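Local coordinates for protein nitrite oxidoreductase subunit B (Kuenenia stuttgartiensis, PDB 7B04) that probably relays electrons from nitrite oxidation through three [4Fe-4S] clusters and one [3Fe-4S] cluster toward a heme in the anammox nitrite oxidoreductase complex, at residues L171-N176 and Y220-Y225; S74-T79 and P292-F297; L338-S343 and T393-P398; Y355-G360 and D378-F383. All blocks are in the same frame, centred on the assembly; numbering follows the deposited sequence.

Contact 1: L171-N176 and Y220-Y225; sequences LQRICN and YKKPMY. With SF4 (iron/sulfur cluster), chain Z.
Asn176 stands on end over the aromatic ring of Tyr220: its ND2 lies 3.2 Å above the ring plane, over the centre, with the amide and ring planes 85° apart. An asparagine suits this place because its NH2 end can turn its positive side toward the electron-rich face while its short stem stays close to the cluster. The tyrosine ring also reaches sulfide S4, with CD2 3.6 Å from it. Beside this pair, Cys175 turns SG away from its own backbone N (chi1 175°), which delivers the sulfur to iron FE3 of the cluster at 2.3 Å. Cys178, Cys183 and Cys218 complete this [4Fe-4S] site of the dicluster ferredoxin-type domain.

Lys222 has the largest share in the contact. Bent at two places along its chain, it lays CD against the peptide joining Ile174 to Cys175, 3.5 Å from Cys175 N, and carries NZ over a face of the Arg173 guanidinium toward Trp60, whose carbonyl oxygen accepts a hydrogen bond. Tyr220 O lies near the edge of that guanidinium, tilted 17° out of its plane, and Arg173 NH1 donates to it at 3.3 Å, on a lone pair in the carbonyl plane, while NE pairs with Glu64. The two cations are close, Arg173 NH2 and Lys222 NZ being 3.9 Å apart.

Glu64 and the carbonyls of Trp60 and Tyr220 probably offset the crowding of positive charge. This charge lies close behind a cluster ligand and may help offset the negative charge of the iron–sulfur centre.

Contact 2: S74-T79 and P292-F297; sequences SWDVKT and PLYPQF
Asp76 and Thr79, one helical turn apart, look across at Tyr294 and Phe297 with CA–CA separations of 8.8 Å (Asp76 to Tyr294) and 8.7 Å (Thr79 to Phe297), wide enough for side chains to fill the gap. The far corner of the Trp75 indole touches three residues of the other segment. Its CH2 comes 3.8 Å from Tyr294 CE2, an oblique ring pair with the planes of the two six-membered rings at 90°, and 4.2 Å from Leu293 CD2, which sits at the indole edge. CZ3 of Trp75 in turn approaches the edge of the Phe297 ring. A broad aromatic is well placed here, since one side chain serves three neighbours while NE1 still reaches Glu64.

The contact packs the first turn of helix 75-81 against the loop joining strands 291-292 and 303-306, which coils into a short 3-10 turn at 295-297; the Phe297 side chain is about 8 Å from a bound [4Fe-4S] cluster. Just before that turn, Tyr294 CB covers a face of the Phe297 ring, 3.5 Å above its plane. Thr79 turns its methyl to the same ring, CG2 3.7 Å from Phe297 CE1, because CG2 lies opposite its backbone N.

Polar linkage is slight. Tyr294 OH gives Asp76 OD2 a weak hydrogen bond of 3.4 Å, the carboxylate and ring planes 78° apart, whereas the main partner of OD2 is Lys66. Phe1138 of subunit A packs on Asp76 and Val77.

Contact 3: L338-S343 and T393-P398; sequences LLAVMS and TTVEEP
Leu339 and Val395 make the apolar core, with Ala340 beside them. Val395 divides its two methyls: CG1 points opposite the backbone N (chi1 171°) and meets Leu339 CD2 at 3.9 Å, whereas CG2 turns to Ala340, 4.1 Å from its CA. A branched valine can touch two successive helix residues at once, and the small alanine lets it come close to the helix backbone.

Other contacts are van der Waals touches with polar atoms. The Thr393 methyl, CG2, lies 3.3 Å from Ser343 O, while its hydroxyl bonds to Asn109 of subunit A. Ser343 OG faces Val395 CG2 at 4.2 Å.

No hydrogen bond crosses between the segments; those present shape each one. Ser343, just past the helix, folds its hydroxyl back so that OG donates to Leu339 O at 2.8 Å, and its N donates to the same oxygen from the opposite face of the carbonyl plane. With an alanine here Leu339 O would probably lose one of its two donors and a gap would open beside the Val395 methyls. In the other segment Thr394 OG1 donates to Glu396 O at 3.0 Å from above the carbonyl plane, bridging the residues where the strand ends.

The motif is a helix C-terminus, that of 336-342, packed against the end of strand 389-394, which pairs with strand 371-383 in an antiparallel sheet, where the chain leaves the strand to run along subunit A.

Contact 4: Y355-G360 and D378-F383; sequences YKIEEG and DTVIGF
Ile357 and Val380 face each other as a non-hydrogen-bonded antiparallel pair on the more buried face of the sheet, CG1 of Ile357 4.2 Å from Val380 CG2. Branched residues suit a strand, and here they form an apolar surface on which Ala340 of helix 336-342 rests. Asp378 CB adds to it at 3.6 Å from Ile357 CG2. The flanking hydrogen-bonded pairs hold the strands, whose N-to-C directions are 153° apart: Glu358 N donates to Thr379 O at 2.8 Å and Thr379 N back to Glu358 O at 2.9 Å, while in the Lys356–Ile381 pair the return bond is weak.

The other face is looser and its charged ends are exposed. Lys356 sets CG between its backbone N and carbonyl carbon (chi1 64°), bringing that methylene to the edge of the Phe383 ring, in its plane. Glu358 crosses Ile381, its CG and carboxylate carbon CD meeting the end of that side chain, with Glu358 CD 3.7 Å from Ile381 CD1; its acid has a weak, long ion pair with Arg392. Flexible chains suit this face, as their apolar parts cover neighbours while their ends reach water.

Where strand 355-358 ends, Asp378 OD1 uses its anti lone pair to take the N-H of Gly360, with OD1 and N 3.2 Å apart. A leucine in its place would probably leave that amide without its acceptor and strip Arg336 of an anionic partner. Glu359 also salt-bridges Arg336, and this shared cation is likely to ease repulsion between the two acids and to keep Asp378 charged.

Following the chain, contact 2 opens first, at helix 75-81; contact 1 then opens on strand 169-173 and closes at 220-225, before 292-297 completes contact 2, so the smaller loop lies wholly within the larger. They touch: Tyr220 OH bonds to Leu293 O, and Arg173 lies on Trp75, tying the iron–sulfur domain to the helix and loop packed against it. Further on, 338-343 opens contact 3, and contact 4 opens and closes at 355-360 and 378-383 before 393-398 closes contact 3. This second nested pair joins helix 336-342 to the antiparallel sheet, Val395 N bonding Asp378 O. Contacts 2 and 3 lie on opposite sides of the chain's centre, their centres about 34 Å apart.

Contact 1: L171-N176 and Y220-Y225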
# COMPACT_ATOMS: atom_id res chain seq x y z
N LEU A 171 -7.98 -12.92 3.32
CA LEU A 171 -8.07 -14.11 2.48
C LEU A 171 -7.43 -13.81 1.14
O LEU A 171 -7.86 -12.89 0.43
CB LEU A 171 -9.53 -14.54 2.31
CG LEU A 171 -9.79 -15.85 1.57
CD1 LEU A 171 -9.07 -17.01 2.26
CD2 LEU A 171 -11.28 -16.12 1.49
N GLN A 172 -6.42 -14.59 0.79
CA GLN A 172 -5.62 -14.39 -0.42
C GLN A 172 -6.00 -15.45 -1.44
O GLN A 172 -5.78 -16.64 -1.21
CB GLN A 172 -4.13 -14.45 -0.10
CG GLN A 172 -3.73 -13.72 1.18
CD GLN A 172 -3.94 -14.57 2.42
OE1 GLN A 172 -4.08 -15.79 2.34
NE2 GLN A 172 -3.98 -13.92 3.58
N ARG A 173 -6.57 -15.02 -2.57
CA ARG A 173 -7.25 -15.93 -3.49
C ARG A 173 -6.73 -15.77 -4.91
O ARG A 173 -6.65 -14.65 -5.43
CB ARG A 173 -8.76 -15.71 -3.48
CG ARG A 173 -9.40 -15.47 -2.13
CD ARG A 173 -10.90 -15.70 -2.21
NE ARG A 173 -11.55 -14.74 -3.11
CZ ARG A 173 -11.97 -15.03 -4.33
NH1 ARG A 173 -11.82 -16.26 -4.81
NH2 ARG A 173 -12.55 -14.10 -5.08
N ILE A 174 -6.42 -16.91 -5.53
CA ILE A 174 -6.15 -17.03 -6.96
C ILE A 174 -7.07 -18.13 -7.47
O ILE A 174 -7.91 -18.65 -6.72
CB ILE A 174 -4.69 -17.41 -7.28
CG1 ILE A 174 -4.32 -18.76 -6.70
CG2 ILE A 174 -3.75 -16.45 -6.76
CD1 ILE A 174 -2.99 -19.25 -7.21
N CYS A 175 -6.93 -18.48 -8.74
CA CYS A 175 -7.56 -19.68 -9.23
C CYS A 175 -7.03 -20.87 -8.45
O CYS A 175 -5.82 -21.10 -8.38
CB CYS A 175 -7.30 -19.87 -10.72
SG CYS A 175 -7.94 -21.43 -11.34
N ASN A 176 -7.94 -21.63 -7.84
CA ASN A 176 -7.55 -22.76 -7.03
C ASN A 176 -7.08 -23.94 -7.87
O ASN A 176 -6.57 -24.91 -7.30
CB ASN A 176 -8.72 -23.19 -6.14
CG ASN A 176 -9.10 -22.13 -5.13
OD1 ASN A 176 -8.24 -21.60 -4.42
ND2 ASN A 176 -10.38 -21.81 -5.07
N TYR A 220 -15.81 -19.54 -7.26
CA TYR A 220 -14.79 -18.61 -6.79
C TYR A 220 -14.64 -17.38 -7.67
O TYR A 220 -13.88 -16.47 -7.32
CB TYR A 220 -13.44 -19.34 -6.67
CG TYR A 220 -13.52 -20.54 -5.75
CD1 TYR A 220 -13.49 -20.38 -4.37
CD2 TYR A 220 -13.66 -21.82 -6.26
CE1 TYR A 220 -13.57 -21.47 -3.53
CE2 TYR A 220 -13.74 -22.92 -5.43
CZ TYR A 220 -13.70 -22.74 -4.06
OH TYR A 220 -13.79 -23.82 -3.22
N LYS A 221 -15.34 -17.34 -8.81
CA LYS A 221 -15.44 -16.14 -9.65
C LYS A 221 -14.07 -15.69 -10.18
O LYS A 221 -13.79 -14.49 -10.28
CB LYS A 221 -16.13 -15.00 -8.90
CG LYS A 221 -17.49 -15.39 -8.35
CD LYS A 221 -18.41 -15.83 -9.47
CE LYS A 221 -19.68 -16.46 -8.93
NZ LYS A 221 -20.58 -16.90 -10.03
N LYS A 222 -13.22 -16.65 -10.49
CA LYS A 222 -11.93 -16.36 -11.10
C LYS A 222 -12.00 -16.14 -12.62
O LYS A 222 -11.31 -15.24 -13.12
CB LYS A 222 -10.93 -17.47 -10.77
CG LYS A 222 -10.52 -17.49 -9.30
CD LYS A 222 -9.67 -16.28 -8.94
CE LYS A 222 -10.44 -15.26 -8.10
NZ LYS A 222 -9.60 -14.10 -7.70
N PRO A 223 -12.77 -16.92 -13.38
CA PRO A 223 -12.87 -16.64 -14.82
C PRO A 223 -13.57 -15.31 -15.06
O PRO A 223 -14.64 -15.05 -14.52
CB PRO A 223 -13.69 -17.81 -15.37
CG PRO A 223 -13.62 -18.86 -14.33
CD PRO A 223 -13.53 -18.13 -13.04
N MET A 224 -12.95 -14.47 -15.88
CA MET A 224 -13.43 -13.12 -16.12
C MET A 224 -13.48 -12.85 -17.61
O MET A 224 -12.57 -13.22 -18.35
CB MET A 224 -12.54 -12.09 -15.41
CG MET A 224 -12.42 -12.33 -13.92
SD MET A 224 -11.12 -11.35 -13.14
CE MET A 224 -10.93 -12.23 -11.59
N TYR A 225 -14.55 -12.18 -18.05
CA TYR A 225 -14.78 -11.91 -19.46
C TYR A 225 -14.06 -10.63 -19.86
O TYR A 225 -14.25 -9.58 -19.24
CB TYR A 225 -16.28 -11.79 -19.72
CG TYR A 225 -16.66 -11.48 -21.15
CD1 TYR A 225 -16.43 -12.39 -22.17
CD2 TYR A 225 -17.29 -10.28 -21.48
CE1 TYR A 225 -16.80 -12.11 -23.48
CE2 TYR A 225 -17.66 -10.00 -22.78
CZ TYR A 225 -17.41 -10.91 -23.77
OH TYR A 225 -17.78 -10.63 -25.07
FE1 SF4 Z . -12.81 -21.54 -10.49
FE2 SF4 Z . -11.64 -23.92 -9.79
FE3 SF4 Z . -10.13 -21.92 -10.89
FE4 SF4 Z . -11.95 -23.27 -12.43
S1 SF4 Z . -10.08 -24.13 -11.44
S2 SF4 Z . -11.62 -21.01 -12.36
S3 SF4 Z . -13.61 -23.64 -10.91
S4 SF4 Z . -11.22 -21.86 -8.89

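Contact 2: S74-T79 and P292-F297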
# COMPACT_ATOMS: atom_id res chain seq x y z
N SER A 74 -19.13 -9.48 -2.19
CA SER A 74 -19.94 -10.48 -1.49
C SER A 74 -20.06 -11.78 -2.29
O SER A 74 -21.13 -12.40 -2.36
CB SER A 74 -21.32 -9.92 -1.15
OG SER A 74 -21.22 -8.88 -0.19
N TRP A 75 -18.95 -12.21 -2.89
CA TRP A 75 -18.97 -13.40 -3.74
C TRP A 75 -19.24 -14.68 -2.96
O TRP A 75 -19.94 -15.57 -3.45
CB TRP A 75 -17.64 -13.52 -4.49
CG TRP A 75 -16.51 -13.86 -3.58
CD1 TRP A 75 -15.74 -12.99 -2.86
CD2 TRP A 75 -16.03 -15.17 -3.26
NE1 TRP A 75 -14.81 -13.67 -2.13
CE2 TRP A 75 -14.97 -15.02 -2.35
CE3 TRP A 75 -16.40 -16.46 -3.66
CZ2 TRP A 75 -14.27 -16.10 -1.84
CZ3 TRP A 75 -15.70 -17.53 -3.15
CH2 TRP A 75 -14.65 -17.35 -2.25
N ASP A 76 -18.69 -14.80 -1.74
CA ASP A 76 -18.91 -16.02 -0.97
C ASP A 76 -20.37 -16.17 -0.57
O ASP A 76 -20.98 -17.22 -0.77
CB ASP A 76 -17.99 -16.08 0.25
CG ASP A 76 -17.83 -14.74 0.93
OD1 ASP A 76 -18.72 -13.88 0.77
OD2 ASP A 76 -16.82 -14.55 1.64
N VAL A 77 -20.95 -15.11 0.01
CA VAL A 77 -22.32 -15.20 0.52
C VAL A 77 -23.30 -15.45 -0.63
O VAL A 77 -24.28 -16.18 -0.47
CB VAL A 77 -22.67 -13.93 1.33
CG1 VAL A 77 -21.62 -13.72 2.40
CG2 VAL A 77 -22.76 -12.71 0.43
N LYS A 78 -23.05 -14.84 -1.79
CA LYS A 78 -23.94 -15.03 -2.93
C LYS A 78 -23.98 -16.48 -3.37
O LYS A 78 -25.05 -17.03 -3.64
CB LYS A 78 -23.52 -14.12 -4.09
CG LYS A 78 -23.85 -12.65 -3.89
CD LYS A 78 -23.42 -11.82 -5.09
CE LYS A 78 -24.54 -11.69 -6.10
NZ LYS A 78 -25.55 -10.68 -5.69
N THR A 79 -22.81 -17.13 -3.44
CA THR A 79 -22.75 -18.53 -3.85
C THR A 79 -23.18 -19.46 -2.73
O THR A 79 -23.85 -20.47 -2.98
CB THR A 79 -21.33 -18.87 -4.32
OG1 THR A 79 -20.98 -18.03 -5.43
CG2 THR A 79 -21.25 -20.33 -4.75
N PRO A 292 -8.36 -26.32 2.59
CA PRO A 292 -8.88 -25.69 1.37
C PRO A 292 -9.95 -24.65 1.66
O PRO A 292 -10.61 -24.67 2.70
CB PRO A 292 -9.46 -26.87 0.58
CG PRO A 292 -9.85 -27.85 1.63
CD PRO A 292 -8.82 -27.71 2.73
N LEU A 293 -10.11 -23.74 0.71
CA LEU A 293 -11.10 -22.67 0.81
C LEU A 293 -12.46 -23.17 0.32
O LEU A 293 -12.60 -23.56 -0.84
CB LEU A 293 -10.66 -21.46 -0.00
CG LEU A 293 -11.63 -20.28 -0.04
CD1 LEU A 293 -11.80 -19.71 1.36
CD2 LEU A 293 -11.15 -19.21 -1.01
N TYR A 294 -13.45 -23.12 1.21
CA TYR A 294 -14.82 -23.55 0.95
C TYR A 294 -14.87 -24.89 0.23
O TYR A 294 -15.26 -24.95 -0.94
CB TYR A 294 -15.57 -22.49 0.14
CG TYR A 294 -15.85 -21.19 0.89
CD1 TYR A 294 -16.73 -21.15 1.96
CD2 TYR A 294 -15.23 -20.01 0.51
CE1 TYR A 294 -16.99 -19.97 2.63
CE2 TYR A 294 -15.47 -18.82 1.18
CZ TYR A 294 -16.36 -18.81 2.24
OH TYR A 294 -16.61 -17.64 2.92
N PRO A 295 -14.50 -25.99 0.89
CA PRO A 295 -14.67 -27.31 0.26
C PRO A 295 -16.13 -27.67 0.07
O PRO A 295 -16.42 -28.64 -0.65
CB PRO A 295 -13.98 -28.27 1.24
CG PRO A 295 -14.08 -27.58 2.56
CD PRO A 295 -13.99 -26.10 2.27
N GLN A 296 -17.05 -26.92 0.68
CA GLN A 296 -18.48 -27.13 0.46
C GLN A 296 -18.85 -27.11 -1.01
O GLN A 296 -19.72 -27.88 -1.44
CB GLN A 296 -19.27 -26.03 1.17
CG GLN A 296 -19.09 -25.94 2.67
CD GLN A 296 -18.09 -24.89 3.07
OE1 GLN A 296 -17.99 -23.84 2.44
NE2 GLN A 296 -17.32 -25.15 4.13
N PHE A 297 -18.18 -26.26 -1.79
CA PHE A 297 -18.50 -26.11 -3.20
C PHE A 297 -18.28 -27.40 -3.99
O PHE A 297 -19.00 -27.67 -4.95
CB PHE A 297 -17.69 -24.96 -3.78
CG PHE A 297 -18.03 -23.62 -3.17
CD1 PHE A 297 -19.27 -23.41 -2.57
CD2 PHE A 297 -17.12 -22.58 -3.19
CE1 PHE A 297 -19.59 -22.19 -2.01
CE2 PHE A 297 -17.43 -21.35 -2.64
CZ PHE A 297 -18.67 -21.16 -2.04

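Contact 3: L338-S343 and T393-P398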
# COMPACT_ATOMS: atom_id res chain seq x y z
N LEU A 338 7.70 -28.08 12.20
CA LEU A 338 6.87 -27.11 11.50
C LEU A 338 7.53 -25.74 11.47
O LEU A 338 7.52 -25.06 10.43
CB LEU A 338 5.49 -27.01 12.16
CG LEU A 338 4.62 -25.91 11.55
CD1 LEU A 338 4.03 -26.36 10.22
CD2 LEU A 338 3.53 -25.47 12.51
N LEU A 339 8.14 -25.31 12.58
CA LEU A 339 8.80 -24.01 12.61
C LEU A 339 9.95 -23.97 11.61
O LEU A 339 10.20 -22.93 10.99
CB LEU A 339 9.31 -23.71 14.02
CG LEU A 339 10.01 -22.36 14.20
CD1 LEU A 339 9.06 -21.22 13.88
CD2 LEU A 339 10.57 -22.23 15.61
N ALA A 340 10.65 -25.09 11.43
CA ALA A 340 11.70 -25.15 10.43
C ALA A 340 11.11 -25.11 9.02
O ALA A 340 11.68 -24.47 8.12
CB ALA A 340 12.55 -26.40 10.62
N VAL A 341 9.98 -25.78 8.81
CA VAL A 341 9.34 -25.76 7.50
C VAL A 341 8.71 -24.40 7.23
O VAL A 341 8.75 -23.89 6.10
CB VAL A 341 8.30 -26.90 7.40
CG1 VAL A 341 7.41 -26.71 6.17
CG2 VAL A 341 8.99 -28.25 7.36
N MET A 342 8.15 -23.77 8.27
CA MET A 342 7.63 -22.41 8.11
C MET A 342 8.75 -21.42 7.82
O MET A 342 8.52 -20.42 7.12
CB MET A 342 6.85 -21.99 9.35
CG MET A 342 5.52 -22.69 9.52
SD MET A 342 4.47 -21.89 10.75
CE MET A 342 5.40 -22.24 12.25
N SER A 343 9.95 -21.67 8.34
CA SER A 343 11.10 -20.83 8.04
C SER A 343 11.64 -21.06 6.63
O SER A 343 12.63 -20.42 6.25
CB SER A 343 12.21 -21.08 9.06
OG SER A 343 11.79 -20.70 10.36
N THR A 393 18.49 -21.97 4.97
CA THR A 393 18.42 -20.86 5.91
C THR A 393 18.35 -21.41 7.33
O THR A 393 18.10 -22.60 7.55
CB THR A 393 17.23 -19.95 5.62
OG1 THR A 393 17.34 -18.75 6.41
CG2 THR A 393 15.93 -20.65 5.96
N THR A 394 18.59 -20.52 8.29
CA THR A 394 18.54 -20.85 9.71
C THR A 394 17.23 -20.36 10.32
O THR A 394 16.59 -19.44 9.82
CB THR A 394 19.73 -20.25 10.46
OG1 THR A 394 19.70 -18.82 10.33
CG2 THR A 394 21.04 -20.78 9.90
N VAL A 395 16.85 -20.99 11.43
CA VAL A 395 15.61 -20.62 12.11
C VAL A 395 15.77 -19.31 12.86
O VAL A 395 14.87 -18.46 12.88
CB VAL A 395 15.14 -21.76 13.03
CG1 VAL A 395 13.97 -21.31 13.89
CG2 VAL A 395 14.75 -22.98 12.21
N GLU A 396 16.93 -19.11 13.49
CA GLU A 396 17.19 -17.94 14.31
C GLU A 396 18.28 -17.08 13.69
O GLU A 396 19.18 -17.59 13.00
CB GLU A 396 17.59 -18.36 15.74
CG GLU A 396 17.67 -17.24 16.74
CD GLU A 396 16.31 -16.82 17.23
OE1 GLU A 396 15.32 -17.52 16.91
OE2 GLU A 396 16.22 -15.79 17.94
N GLU A 397 18.20 -15.78 13.92
CA GLU A 397 19.12 -14.83 13.31
C GLU A 397 20.46 -14.84 14.05
O GLU A 397 20.49 -14.91 15.28
CB GLU A 397 18.54 -13.42 13.34
CG GLU A 397 17.52 -13.14 12.25
CD GLU A 397 18.15 -12.77 10.93
OE1 GLU A 397 19.19 -12.08 10.95
OE2 GLU A 397 17.61 -13.16 9.88
N PRO A 398 21.57 -14.77 13.32
CA PRO A 398 22.87 -14.63 13.97
C PRO A 398 23.09 -13.21 14.48
O PRO A 398 22.35 -12.28 14.13
CB PRO A 398 23.86 -14.99 12.86
CG PRO A 398 23.15 -14.61 11.61
CD PRO A 398 21.69 -14.89 11.86

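Contact 4: Y355-G360 and D378-F383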
# COMPACT_ATOMS: atom_id res chain seq x y z
N TYR A 355 12.35 -31.37 1.44
CA TYR A 355 13.05 -30.67 2.51
C TYR A 355 13.67 -31.67 3.48
O TYR A 355 13.22 -32.81 3.60
CB TYR A 355 12.09 -29.75 3.29
CG TYR A 355 11.25 -30.49 4.32
CD1 TYR A 355 10.07 -31.13 3.95
CD2 TYR A 355 11.64 -30.55 5.65
CE1 TYR A 355 9.31 -31.81 4.89
CE2 TYR A 355 10.88 -31.23 6.59
CZ TYR A 355 9.72 -31.86 6.20
OH TYR A 355 8.96 -32.53 7.13
N LYS A 356 14.72 -31.22 4.17
CA LYS A 356 15.29 -31.97 5.28
C LYS A 356 16.13 -31.01 6.12
O LYS A 356 16.66 -30.02 5.60
CB LYS A 356 16.06 -33.22 4.86
CG LYS A 356 17.28 -33.05 4.02
CD LYS A 356 18.07 -34.34 4.06
CE LYS A 356 18.92 -34.38 5.31
NZ LYS A 356 19.83 -33.21 5.34
N ILE A 357 16.25 -31.32 7.41
CA ILE A 357 16.72 -30.39 8.43
C ILE A 357 18.03 -30.88 9.05
O ILE A 357 18.16 -32.07 9.37
CB ILE A 357 15.65 -30.21 9.52
CG1 ILE A 357 14.39 -29.57 8.93
CG2 ILE A 357 16.19 -29.40 10.69
CD1 ILE A 357 13.15 -29.84 9.74
N GLU A 358 18.99 -29.97 9.19
CA GLU A 358 20.21 -30.22 9.96
C GLU A 358 20.06 -29.53 11.31
O GLU A 358 19.79 -28.32 11.37
CB GLU A 358 21.44 -29.68 9.23
CG GLU A 358 21.81 -30.43 7.97
CD GLU A 358 23.07 -29.88 7.32
OE1 GLU A 358 23.59 -28.86 7.81
OE2 GLU A 358 23.55 -30.48 6.33
N GLU A 359 20.24 -30.29 12.38
CA GLU A 359 19.87 -29.81 13.70
C GLU A 359 20.92 -28.88 14.31
O GLU A 359 22.12 -29.03 14.09
CB GLU A 359 19.58 -30.99 14.63
CG GLU A 359 18.15 -31.48 14.49
CD GLU A 359 17.82 -32.65 15.39
OE1 GLU A 359 18.58 -33.64 15.40
OE2 GLU A 359 16.79 -32.58 16.09
N GLY A 360 20.43 -27.93 15.11
CA GLY A 360 21.25 -26.92 15.74
C GLY A 360 20.95 -26.80 17.22
O GLY A 360 20.07 -27.47 17.75
N ASP A 378 17.74 -24.61 14.03
CA ASP A 378 17.99 -25.61 13.01
C ASP A 378 18.18 -24.95 11.66
O ASP A 378 17.76 -23.82 11.42
CB ASP A 378 16.86 -26.63 12.90
CG ASP A 378 16.40 -27.15 14.24
OD1 ASP A 378 17.23 -27.45 15.11
OD2 ASP A 378 15.17 -27.29 14.41
N THR A 379 18.86 -25.68 10.78
CA THR A 379 19.09 -25.25 9.41
C THR A 379 18.19 -26.09 8.51
O THR A 379 18.37 -27.31 8.40
CB THR A 379 20.56 -25.44 9.03
OG1 THR A 379 21.36 -24.52 9.78
CG2 THR A 379 20.76 -25.19 7.56
N VAL A 380 17.20 -25.45 7.89
CA VAL A 380 16.28 -26.13 6.99
C VAL A 380 16.83 -26.02 5.58
O VAL A 380 17.39 -24.99 5.18
CB VAL A 380 14.85 -25.55 7.10
CG1 VAL A 380 14.83 -24.08 6.68
CG2 VAL A 380 13.87 -26.37 6.26
N ILE A 381 16.70 -27.10 4.81
CA ILE A 381 17.29 -27.21 3.49
C ILE A 381 16.23 -27.68 2.51
O ILE A 381 15.47 -28.61 2.80
CB ILE A 381 18.50 -28.18 3.48
CG1 ILE A 381 19.56 -27.73 4.49
CG2 ILE A 381 19.10 -28.28 2.10
CD1 ILE A 381 20.58 -28.80 4.81
N GLY A 382 16.18 -27.05 1.34
CA GLY A 382 15.24 -27.42 0.30
C GLY A 382 15.96 -27.90 -0.94
O GLY A 382 17.03 -27.39 -1.29
N PHE A 383 15.37 -28.89 -1.61
CA PHE A 383 15.97 -29.50 -2.78
C PHE A 383 15.04 -29.39 -3.98
O PHE A 383 13.82 -29.29 -3.84
CB PHE A 383 16.32 -30.97 -2.53
CG PHE A 383 17.17 -31.18 -1.32
CD1 PHE A 383 18.55 -31.06 -1.39
CD2 PHE A 383 16.60 -31.49 -0.10
CE1 PHE A 383 19.34 -31.25 -0.28
CE2 PHE A 383 17.38 -31.68 1.02
CZ PHE A 383 18.75 -31.56 0.93